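PDB 4DG8: PA1221 from Pseudomonas aeruginosa, which is a protein that joins an AMP-binding domain of the ANL clan to a phosphopantetheine attachment domain and is modelled here with adenosine monophosphate. Local coordinates for residues A[263-268]-A[290-295]; A[305-310]-A[333-338]; A[362-367]-A[395-400]. All coordinates share one frame; numbering follows the deposited sequence.

Contact 1. Residues A[263-268]-A[290-295]; sequences LFNTLV and VPHVRR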
loop_
_atom_site.group_PDB
_atom_site.type_symbol
_atom_site.label_atom_id
_atom_site.label_comp_id
_atom_site.label_asym_id
_atom_site.label_seq_id
_atom_site.Cartn_x
_atom_site.Cartn_y
_atom_site.Cartn_z
ATOM N N LEU A 263 2.703 5.565 12.499
ATOM C CA LEU A 263 3.812 4.770 13.039
ATOM C C LEU A 263 5.061 5.639 13.253
ATOM O O LEU A 263 5.737 5.559 14.288
ATOM C CB LEU A 263 4.146 3.580 12.123
ATOM C CG LEU A 263 5.274 2.645 12.607
ATOM C CD1 LEU A 263 5.062 2.157 14.070
ATOM C CD2 LEU A 263 5.499 1.454 11.658
ATOM N N PHE A 264 5.355 6.466 12.256
ATOM C CA PHE A 264 6.388 7.485 12.366
ATOM C C PHE A 264 6.169 8.306 13.643
ATOM O O PHE A 264 7.051 8.410 14.478
ATOM C CB PHE A 264 6.370 8.368 11.109
ATOM C CG PHE A 264 7.298 9.549 11.160
ATOM C CD1 PHE A 264 8.628 9.433 10.776
ATOM C CD2 PHE A 264 6.833 10.790 11.575
ATOM C CE1 PHE A 264 9.477 10.530 10.807
ATOM C CE2 PHE A 264 7.675 11.885 11.616
ATOM C CZ PHE A 264 8.998 11.759 11.226
ATOM N N ASN A 265 4.976 8.857 13.812
ATOM C CA ASN A 265 4.688 9.717 14.959
ATOM C C ASN A 265 4.932 8.999 16.293
ATOM O O ASN A 265 5.527 9.562 17.213
ATOM C CB ASN A 265 3.239 10.206 14.893
ATOM C CG ASN A 265 2.998 11.108 13.716
ATOM O OD1 ASN A 265 3.950 11.572 13.088
ATOM N ND2 ASN A 265 1.727 11.381 13.411
ATOM N N THR A 266 4.456 7.760 16.392
ATOM C CA THR A 266 4.653 6.958 17.593
ATOM C C THR A 266 6.126 6.698 17.901
ATOM O O THR A 266 6.574 6.877 19.038
ATOM C CB THR A 266 3.925 5.612 17.471
ATOM O OG1 THR A 266 2.569 5.868 17.119
ATOM C CG2 THR A 266 3.954 4.857 18.790
ATOM N N LEU A 267 6.867 6.265 16.891
ATOM C CA LEU A 267 8.282 5.968 17.075
ATOM C C LEU A 267 8.985 7.237 17.511
ATOM O O LEU A 267 9.839 7.214 18.395
ATOM C CB LEU A 267 8.901 5.419 15.786
ATOM C CG LEU A 267 8.374 4.071 15.289
ATOM C CD1 LEU A 267 9.048 3.704 13.971
ATOM C CD2 LEU A 267 8.588 2.982 16.314
ATOM N N VAL A 268 8.588 8.363 16.923
ATOM C CA VAL A 268 9.221 9.628 17.253
ATOM C C VAL A 268 8.907 10.104 18.666
ATOM O O VAL A 268 9.796 10.619 19.336
ATOM C CB VAL A 268 8.903 10.711 16.204
ATOM C CG1 VAL A 268 9.300 12.093 16.717
ATOM C CG2 VAL A 268 9.638 10.395 14.917
ATOM N N VAL A 290 3.457 18.044 11.459
ATOM C CA VAL A 290 4.619 18.907 11.466
ATOM C C VAL A 290 5.380 18.839 12.804
ATOM O O VAL A 290 6.604 18.790 12.809
ATOM C CB VAL A 290 4.253 20.360 11.065
ATOM C CG1 VAL A 290 5.474 21.281 11.167
ATOM C CG2 VAL A 290 3.667 20.381 9.631
ATOM N N PRO A 291 4.670 18.822 13.938
ATOM C CA PRO A 291 5.457 18.752 15.182
ATOM C C PRO A 291 6.331 17.490 15.298
ATOM O O PRO A 291 7.432 17.567 15.849
ATOM C CB PRO A 291 4.384 18.773 16.273
ATOM C CG PRO A 291 3.250 19.561 15.645
ATOM C CD PRO A 291 3.245 19.124 14.192
ATOM N N HIS A 292 5.852 16.354 14.794
ATOM C CA HIS A 292 6.637 15.117 14.838
ATOM C C HIS A 292 7.785 15.135 13.798
ATOM O O HIS A 292 8.885 14.666 14.076
ATOM C CB HIS A 292 5.731 13.886 14.639
ATOM C CG HIS A 292 4.820 13.613 15.798
ATOM N ND1 HIS A 292 3.588 14.222 15.945
ATOM C CD2 HIS A 292 4.967 12.803 16.872
ATOM C CE1 HIS A 292 3.022 13.798 17.060
ATOM N NE2 HIS A 292 3.840 12.940 17.643
ATOM N N VAL A 293 7.527 15.689 12.610
ATOM C CA VAL A 293 8.571 15.829 11.594
ATOM C C VAL A 293 9.674 16.739 12.115
ATOM O O VAL A 293 10.859 16.461 11.910
ATOM C CB VAL A 293 8.025 16.372 10.243
ATOM C CG1 VAL A 293 9.175 16.724 9.286
ATOM C CG2 VAL A 293 7.085 15.366 9.607
ATOM N N ARG A 294 9.277 17.816 12.789
ATOM C CA ARG A 294 10.191 18.737 13.452
ATOM C C ARG A 294 11.026 17.978 14.484
ATOM O O ARG A 294 12.257 18.090 14.509
ATOM C CB ARG A 294 9.424 19.878 14.164
ATOM C CG ARG A 294 9.162 21.133 13.312
ATOM C CD ARG A 294 8.402 22.229 14.099
ATOM N NE ARG A 294 9.265 22.976 15.021
ATOM C CZ ARG A 294 9.928 24.080 14.683
ATOM N NH1 ARG A 294 9.817 24.554 13.448
ATOM N NH2 ARG A 294 10.702 24.712 15.562
ATOM N N ARG A 295 10.367 17.210 15.350
ATOM C CA ARG A 295 11.132 16.509 16.381
ATOM C C ARG A 295 12.170 15.538 15.749
ATOM O O ARG A 295 13.354 15.476 16.162
ATOM C CB ARG A 295 10.190 15.790 17.350
ATOM C CG ARG A 295 10.883 15.325 18.609
ATOM C CD ARG A 295 9.940 14.649 19.614
ATOM N NE ARG A 295 10.718 14.176 20.756
ATOM C CZ ARG A 295 10.349 13.187 21.556
ATOM N NH1 ARG A 295 9.188 12.581 21.368
ATOM N NH2 ARG A 295 11.134 12.812 22.551
#
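Asn265 and His292 bring two helices together, with their CA atoms 5.7 Å apart. The axes of segments 263-268 and 290-295 approach to 9.6 Å and cross at 52°. Both helices follow strands of the mixed sheet in the AMP-binding domain, 256-260 and 280-284, so this is helix-on-helix packing beside that sheet.

The side chain of Asn265 lies over one face of the His292 imidazole. Asn265 CB sits 3.8 Å from the centroid of the His292 ring, a CH-pi contact offset toward the rim. The amide and the ring are stacked, with their planes 25° apart. Ser289 OG bonds ND1 of the imidazole, and Asp269 OD1 makes a weak hydrogen bond with NE2, which would restrain the ring's rotation.

Phe264 extends from its helix with CG anti to the backbone N (chi1 174°). This carries Phe264 CE2 to 4.1 Å from Val293 CG2. The backbone N of Val293 lies at the ring edge, while Val268 CG2 of the same helix covers one face. The side chains of Val268 and Arg295 run alongside each other, pointing opposite ways. Arg295 NH1 hydrogen-bonds the carbonyl of Asp269, and the aliphatic part of Arg295 packs on Val268, with CB 3.9 Å from Val268 CG1.

Contact 2. Residues A[305-310]-A[333-338]; sequences LVNGYG and IPIGKA. With AMP (adenosine monophosphate), chain B.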
loop_
_atom_site.group_PDB
_atom_site.type_symbol
_atom_site.label_atom_id
_atom_site.label_comp_id
_atom_site.label_asym_id
_atom_site.label_seq_id
_atom_site.Cartn_x
_atom_site.Cartn_y
_atom_site.Cartn_z
ATOM N N LEU A 305 14.332 12.847 4.701
ATOM C CA LEU A 305 12.946 12.504 4.927
ATOM C C LEU A 305 12.084 12.894 3.716
ATOM O O LEU A 305 12.184 14.004 3.199
ATOM C CB LEU A 305 12.459 13.223 6.174
ATOM C CG LEU A 305 11.074 12.846 6.707
ATOM C CD1 LEU A 305 11.001 11.379 6.993
ATOM C CD2 LEU A 305 10.781 13.659 7.975
ATOM N N VAL A 306 11.240 11.971 3.267
ATOM C CA VAL A 306 10.379 12.213 2.111
ATOM C C VAL A 306 8.898 12.056 2.471
ATOM O O VAL A 306 8.497 11.030 3.033
ATOM C CB VAL A 306 10.705 11.226 0.988
ATOM C CG1 VAL A 306 9.872 11.528 -0.264
ATOM C CG2 VAL A 306 12.200 11.258 0.688
ATOM N N ASN A 307 8.086 13.051 2.120
ATOM C CA ASN A 307 6.644 12.921 2.277
ATOM C C ASN A 307 6.143 12.333 0.955
ATOM O O ASN A 307 6.213 12.989 -0.074
ATOM C CB ASN A 307 6.010 14.302 2.540
ATOM C CG ASN A 307 4.502 14.237 2.805
ATOM O OD1 ASN A 307 3.915 13.157 2.889
ATOM N ND2 ASN A 307 3.870 15.412 2.966
ATOM N N GLY A 308 5.743 11.060 0.970
ATOM C CA GLY A 308 5.120 10.463 -0.201
ATOM C C GLY A 308 3.601 10.505 -0.155
ATOM O O GLY A 308 2.995 10.105 0.846
ATOM N N TYR A 309 2.986 10.839 -1.286
ATOM C CA TYR A 309 1.532 10.917 -1.381
ATOM C C TYR A 309 1.102 10.169 -2.631
ATOM O O TYR A 309 1.741 10.294 -3.675
ATOM C CB TYR A 309 1.051 12.371 -1.509
ATOM C CG TYR A 309 -0.240 12.439 -2.307
ATOM C CD1 TYR A 309 -1.463 12.221 -1.691
ATOM C CD2 TYR A 309 -0.230 12.664 -3.689
ATOM C CE1 TYR A 309 -2.641 12.254 -2.403
ATOM C CE2 TYR A 309 -1.409 12.693 -4.417
ATOM C CZ TYR A 309 -2.619 12.481 -3.758
ATOM O OH TYR A 309 -3.819 12.488 -4.441
ATOM N N GLY A 310 0.044 9.374 -2.531
ATOM C CA GLY A 310 -0.600 8.879 -3.733
ATOM C C GLY A 310 -1.641 7.823 -3.439
ATOM O O GLY A 310 -1.583 7.168 -2.390
ATOM N N ILE A 333 3.526 19.826 5.782
ATOM C CA ILE A 333 4.641 19.463 4.903
ATOM C C ILE A 333 4.110 19.299 3.485
ATOM O O ILE A 333 3.173 18.523 3.275
ATOM C CB ILE A 333 5.268 18.112 5.305
ATOM C CG1 ILE A 333 5.667 18.111 6.788
ATOM C CG2 ILE A 333 6.456 17.772 4.395
ATOM C CD1 ILE A 333 6.668 19.198 7.165
ATOM N N PRO A 334 4.697 20.022 2.505
ATOM C CA PRO A 334 4.272 19.861 1.107
ATOM C C PRO A 334 4.283 18.390 0.711
ATOM O O PRO A 334 5.052 17.603 1.300
ATOM C CB PRO A 334 5.359 20.612 0.316
ATOM C CG PRO A 334 5.879 21.654 1.268
ATOM C CD PRO A 334 5.790 21.004 2.652
ATOM N N ILE A 335 3.399 18.007 -0.213
ATOM C CA ILE A 335 3.475 16.681 -0.827
ATOM C C ILE A 335 4.280 16.777 -2.121
ATOM O O ILE A 335 4.498 15.785 -2.815
ATOM C CB ILE A 335 2.091 16.026 -1.069
ATOM C CG1 ILE A 335 1.211 16.885 -1.987
ATOM C CG2 ILE A 335 1.405 15.737 0.274
ATOM C CD1 ILE A 335 -0.194 16.280 -2.268
ATOM N N GLY A 336 4.756 17.984 -2.408
ATOM C CA GLY A 336 5.736 18.198 -3.463
ATOM C C GLY A 336 5.269 18.136 -4.906
ATOM O O GLY A 336 4.302 18.806 -5.294
ATOM N N LYS A 337 5.986 17.361 -5.717
ATOM C CA LYS A 337 5.715 17.304 -7.152
ATOM C C LYS A 337 5.635 15.865 -7.655
ATOM O O LYS A 337 5.988 14.929 -6.938
ATOM C CB LYS A 337 6.787 18.088 -7.919
ATOM C CG LYS A 337 6.836 19.581 -7.575
ATOM C CD LYS A 337 8.053 20.275 -8.210
ATOM C CE LYS A 337 8.096 21.769 -7.889
ATOM N NZ LYS A 337 9.368 22.421 -8.364
ATOM N N ALA A 338 5.166 15.699 -8.890
ATOM C CA ALA A 338 5.063 14.391 -9.540
ATOM C C ALA A 338 6.376 13.598 -9.511
ATOM O O ALA A 338 7.441 14.122 -9.814
ATOM C CB ALA A 338 4.591 14.560 -10.999
HETATM P P AMP B . -3.889 4.222 -0.349
HETATM O O1P AMP B . -4.385 3.127 0.571
HETATM O O2P AMP B . -2.388 4.373 -0.558
HETATM O O3P AMP B . -4.592 4.020 -1.679
HETATM O "O5'" AMP B . -4.497 5.618 0.109
HETATM C "C5'" AMP B . -4.392 6.756 -0.724
HETATM C "C4'" AMP B . -4.979 7.977 -0.071
HETATM O "O4'" AMP B . -4.331 8.220 1.205
HETATM C "C3'" AMP B . -4.802 9.277 -0.833
HETATM O "O3'" AMP B . -5.753 9.435 -1.880
HETATM C "C2'" AMP B . -4.914 10.324 0.267
HETATM O "O2'" AMP B . -6.278 10.537 0.613
HETATM C "C1'" AMP B . -4.222 9.614 1.434
HETATM N N9 AMP B . -2.786 9.964 1.524
HETATM C C8 AMP B . -1.772 9.173 1.097
HETATM N N7 AMP B . -0.564 9.751 1.307
HETATM C C5 AMP B . -0.778 10.949 1.871
HETATM C C6 AMP B . 0.072 12.074 2.349
HETATM N N6 AMP B . 1.413 12.024 2.251
HETATM N N1 AMP B . -0.542 13.153 2.891
HETATM C C2 AMP B . -1.888 13.199 2.991
HETATM N N3 AMP B . -2.715 12.217 2.580
HETATM C C4 AMP B . -2.242 11.081 2.022
#
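The CB atoms of Asn307 and Tyr309 are set toward segment 333-338; the Tyr309 ring then runs off past it. Each residue also touches the adenine of AMP. They belong to the adenine pocket of the AMP-binding fold, at the end of a central strand of the mixed sheet.

The amide of Asn307 faces two ways. CG is anti to the backbone N (chi1 -176°), which places the amide between the purine and the loop. Asn307 ND2 gives a hydrogen bond to Pro334 O at 3.0 Å. The bond is bent, and the donor stands above the carbonyl plane, 53° out of it. Asn307 OD1 is thereby turned to the base and accepts from AMP N6 at 2.8 Å. Gly308 O takes a second, straighter bond from AMP N6 at 2.9 Å, so two acceptors grip the exocyclic amine. The Pro334 bond is consistent with steadying the amide that meets N6.

Tyr309 and Ile335 cross obliquely. Tyr309 CB and Ile335 CB are 3.8 Å apart. Ile335 CD1 lies over one face of the Tyr309 ring, 4.1 Å from its centroid and offset toward the rim. AMP C4 meets the same ring at its edge, in plane. The isoleucine and the purine therefore use different parts of one aromatic group. At its far end Tyr309 OH bonds Asp402, which also bonds AMP. Beside the amide, Ile335 CG2 packs 3.7 Å from Asn307 ND2.

Contact 3. Residues A[362-367]-A[395-400]; sequences EIVAFG and LRAYRT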
loop_
_atom_site.group_PDB
_atom_site.type_symbol
_atom_site.label_atom_id
_atom_site.label_comp_id
_atom_site.label_asym_id
_atom_site.label_seq_id
_atom_site.Cartn_x
_atom_site.Cartn_y
_atom_site.Cartn_z
ATOM N N GLU A 362 -8.890 19.650 -7.321
ATOM C CA GLU A 362 -8.720 18.216 -7.181
ATOM C C GLU A 362 -7.476 17.740 -7.939
ATOM O O GLU A 362 -7.219 18.168 -9.075
ATOM C CB GLU A 362 -9.964 17.479 -7.670
ATOM C CG GLU A 362 -9.794 15.972 -7.707
ATOM C CD GLU A 362 -10.974 15.262 -8.342
ATOM O OE1 GLU A 362 -11.824 15.938 -8.967
ATOM O OE2 GLU A 362 -11.051 14.025 -8.202
ATOM N N ILE A 363 -6.704 16.873 -7.289
ATOM C CA ILE A 363 -5.524 16.273 -7.896
ATOM C C ILE A 363 -5.932 15.238 -8.939
ATOM O O ILE A 363 -6.769 14.371 -8.680
ATOM C CB ILE A 363 -4.626 15.598 -6.845
ATOM C CG1 ILE A 363 -4.082 16.617 -5.846
ATOM C CG2 ILE A 363 -3.451 14.891 -7.510
ATOM C CD1 ILE A 363 -3.296 15.940 -4.699
ATOM N N VAL A 364 -5.347 15.354 -10.126
ATOM C CA VAL A 364 -5.565 14.409 -11.212
ATOM C C VAL A 364 -4.216 13.881 -11.678
ATOM O O VAL A 364 -3.295 14.656 -11.921
ATOM C CB VAL A 364 -6.254 15.097 -12.407
ATOM C CG1 VAL A 364 -6.403 14.122 -13.560
ATOM C CG2 VAL A 364 -7.606 15.680 -11.977
ATOM N N ALA A 365 -4.102 12.565 -11.802
ATOM C CA ALA A 365 -2.825 11.933 -12.090
ATOM C C ALA A 365 -2.828 11.314 -13.474
ATOM O O ALA A 365 -3.829 10.752 -13.912
ATOM C CB ALA A 365 -2.511 10.866 -11.042
ATOM N N PHE A 366 -1.694 11.415 -14.145
ATOM C CA PHE A 366 -1.491 10.842 -15.466
ATOM C C PHE A 366 -0.231 10.006 -15.425
ATOM O O PHE A 366 0.638 10.199 -14.558
ATOM C CB PHE A 366 -1.222 11.945 -16.505
ATOM C CG PHE A 366 -2.306 12.966 -16.632
ATOM C CD1 PHE A 366 -3.247 12.868 -17.644
ATOM C CD2 PHE A 366 -2.349 14.068 -15.784
ATOM C CE1 PHE A 366 -4.248 13.830 -17.790
ATOM C CE2 PHE A 366 -3.336 15.036 -15.920
ATOM C CZ PHE A 366 -4.293 14.919 -16.924
ATOM N N GLY A 367 -0.074 9.159 -16.432
ATOM C CA GLY A 367 1.204 8.509 -16.629
ATOM C C GLY A 367 1.321 7.034 -16.338
ATOM O O GLY A 367 0.332 6.278 -16.286
ATOM N N LEU A 395 -4.961 12.531 -22.553
ATOM C CA LEU A 395 -4.255 11.425 -21.932
ATOM C C LEU A 395 -5.160 10.752 -20.930
ATOM O O LEU A 395 -6.009 11.400 -20.320
ATOM C CB LEU A 395 -3.008 11.928 -21.201
ATOM C CG LEU A 395 -1.804 12.370 -22.032
ATOM C CD1 LEU A 395 -0.624 12.606 -21.109
ATOM C CD2 LEU A 395 -1.459 11.331 -23.092
ATOM N N ARG A 396 -4.967 9.455 -20.744
ATOM C CA ARG A 396 -5.647 8.758 -19.663
ATOM C C ARG A 396 -5.248 9.357 -18.314
ATOM O O ARG A 396 -4.085 9.711 -18.090
ATOM C CB ARG A 396 -5.343 7.268 -19.711
ATOM C CG ARG A 396 -6.175 6.420 -18.767
ATOM C CD ARG A 396 -6.094 4.966 -19.203
ATOM N NE ARG A 396 -7.036 4.121 -18.476
ATOM C CZ ARG A 396 -6.709 3.279 -17.499
ATOM N NH1 ARG A 396 -5.442 3.148 -17.105
ATOM N NH2 ARG A 396 -7.658 2.558 -16.918
ATOM N N ALA A 397 -6.228 9.466 -17.424
ATOM C CA ALA A 397 -6.064 10.153 -16.149
ATOM C C ALA A 397 -6.945 9.552 -15.045
ATOM O O ALA A 397 -8.040 9.047 -15.300
ATOM C CB ALA A 397 -6.378 11.643 -16.318
ATOM N N TYR A 398 -6.447 9.615 -13.820
ATOM C CA TYR A 398 -7.187 9.197 -12.641
ATOM C C TYR A 398 -7.456 10.403 -11.744
ATOM O O TYR A 398 -6.518 11.067 -11.275
ATOM C CB TYR A 398 -6.415 8.119 -11.863
ATOM C CG TYR A 398 -7.113 7.705 -10.586
ATOM C CD1 TYR A 398 -8.246 6.894 -10.620
ATOM C CD2 TYR A 398 -6.665 8.152 -9.347
ATOM C CE1 TYR A 398 -8.915 6.531 -9.442
ATOM C CE2 TYR A 398 -7.316 7.785 -8.171
ATOM C CZ TYR A 398 -8.443 6.968 -8.226
ATOM O OH TYR A 398 -9.097 6.595 -7.061
ATOM N N ARG A 399 -8.738 10.692 -11.530
ATOM C CA ARG A 399 -9.169 11.700 -10.562
ATOM C C ARG A 399 -9.150 11.102 -9.155
ATOM O O ARG A 399 -9.882 10.155 -8.867
ATOM C CB ARG A 399 -10.585 12.171 -10.898
ATOM C CG ARG A 399 -10.712 12.784 -12.278
ATOM C CD ARG A 399 -12.165 13.041 -12.643
ATOM N NE ARG A 399 -12.794 14.028 -11.773
ATOM C CZ ARG A 399 -13.948 14.636 -12.048
ATOM N NH1 ARG A 399 -14.593 14.354 -13.176
ATOM N NH2 ARG A 399 -14.458 15.527 -11.201
ATOM N N THR A 400 -8.330 11.670 -8.279
ATOM C CA THR A 400 -8.033 11.046 -6.995
ATOM C C THR A 400 -9.111 11.226 -5.920
ATOM O O THR A 400 -9.191 10.431 -4.970
ATOM C CB THR A 400 -6.721 11.603 -6.407
ATOM O OG1 THR A 400 -6.845 13.020 -6.292
ATOM C CG2 THR A 400 -5.515 11.261 -7.289
HETATM O O HOH W 1 -1.748 8.717 -18.518
#
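Glu362 reaches across to Arg399 and Thr400 at one end of the strand pair. Its CB starts toward segment 395-400, and CG follows anti to the backbone N (chi1 173°). CG of Glu362 passes 4.4 Å from Thr400 OG1. Beyond it the chain stays extended and brings CD beside Arg399 CB. The two carboxylate oxygens have different partners. Glu362 OE2 packs 3.3 Å from Arg399 CB, and its hydrogen bond goes to the backbone N of Gly401. Glu362 OE1 meets the guanidinium at its edge, in plane, 3.5 Å from Arg399 NH2. This is a long salt bridge with a weak hydrogen bond, and the two planar groups are turned 56° from each other.

Next to it, Ile363 O accepts twice from Thr400. Thr400 OG1 lies 2.7 Å from Ile363 O, tilted from the carbonyl plane, and the backbone N comes nearly along the C=O axis. Strands 361-367 and 393-406 are neighbours in an antiparallel sheet that also holds strands 342-347, 385-390 and 412-416. Ala365 and Tyr398 form a hydrogen-bonded pair, with both N-to-O distances 2.9 Å. Val364 and Arg399 form the non-hydrogen-bonded pair beside it.

Val364, Ala397 and Phe366 pack together on one face of this sheet. Val364 CG1 lies 3.7 Å from Ala397 CB, and Phe366 CE1 approaches Ala397 CB at 3.4 Å. Phe366 CD1 also touches Leu395 CB, and the ring meets Tyr390 beyond. At the far end a water accepts from Gly367 N and donates to Arg396 O, 2.6 Å away.

From the N terminus, helix 261-270 comes first, and contact 1 closes the loop to helix 290-299 across strand 280-284. The chain then enters strand 304-309. Contact 2 closes the next loop, through strand 319-322, at segment 333-338. Contact 3 closes the last, joining strand 361-367 to strand 393-406. The three loops follow in series; none nests or crosses. Contacts 1 and 2 touch where Val293 packs on Leu305 and Ile333, tying the helices to the mixed sheet. Tyr309 and Ile335 meet Ile363, linking that sheet to the antiparallel one of contact 3. Contacts 1 and 3 remain about 17 Å apart at their nearest atoms.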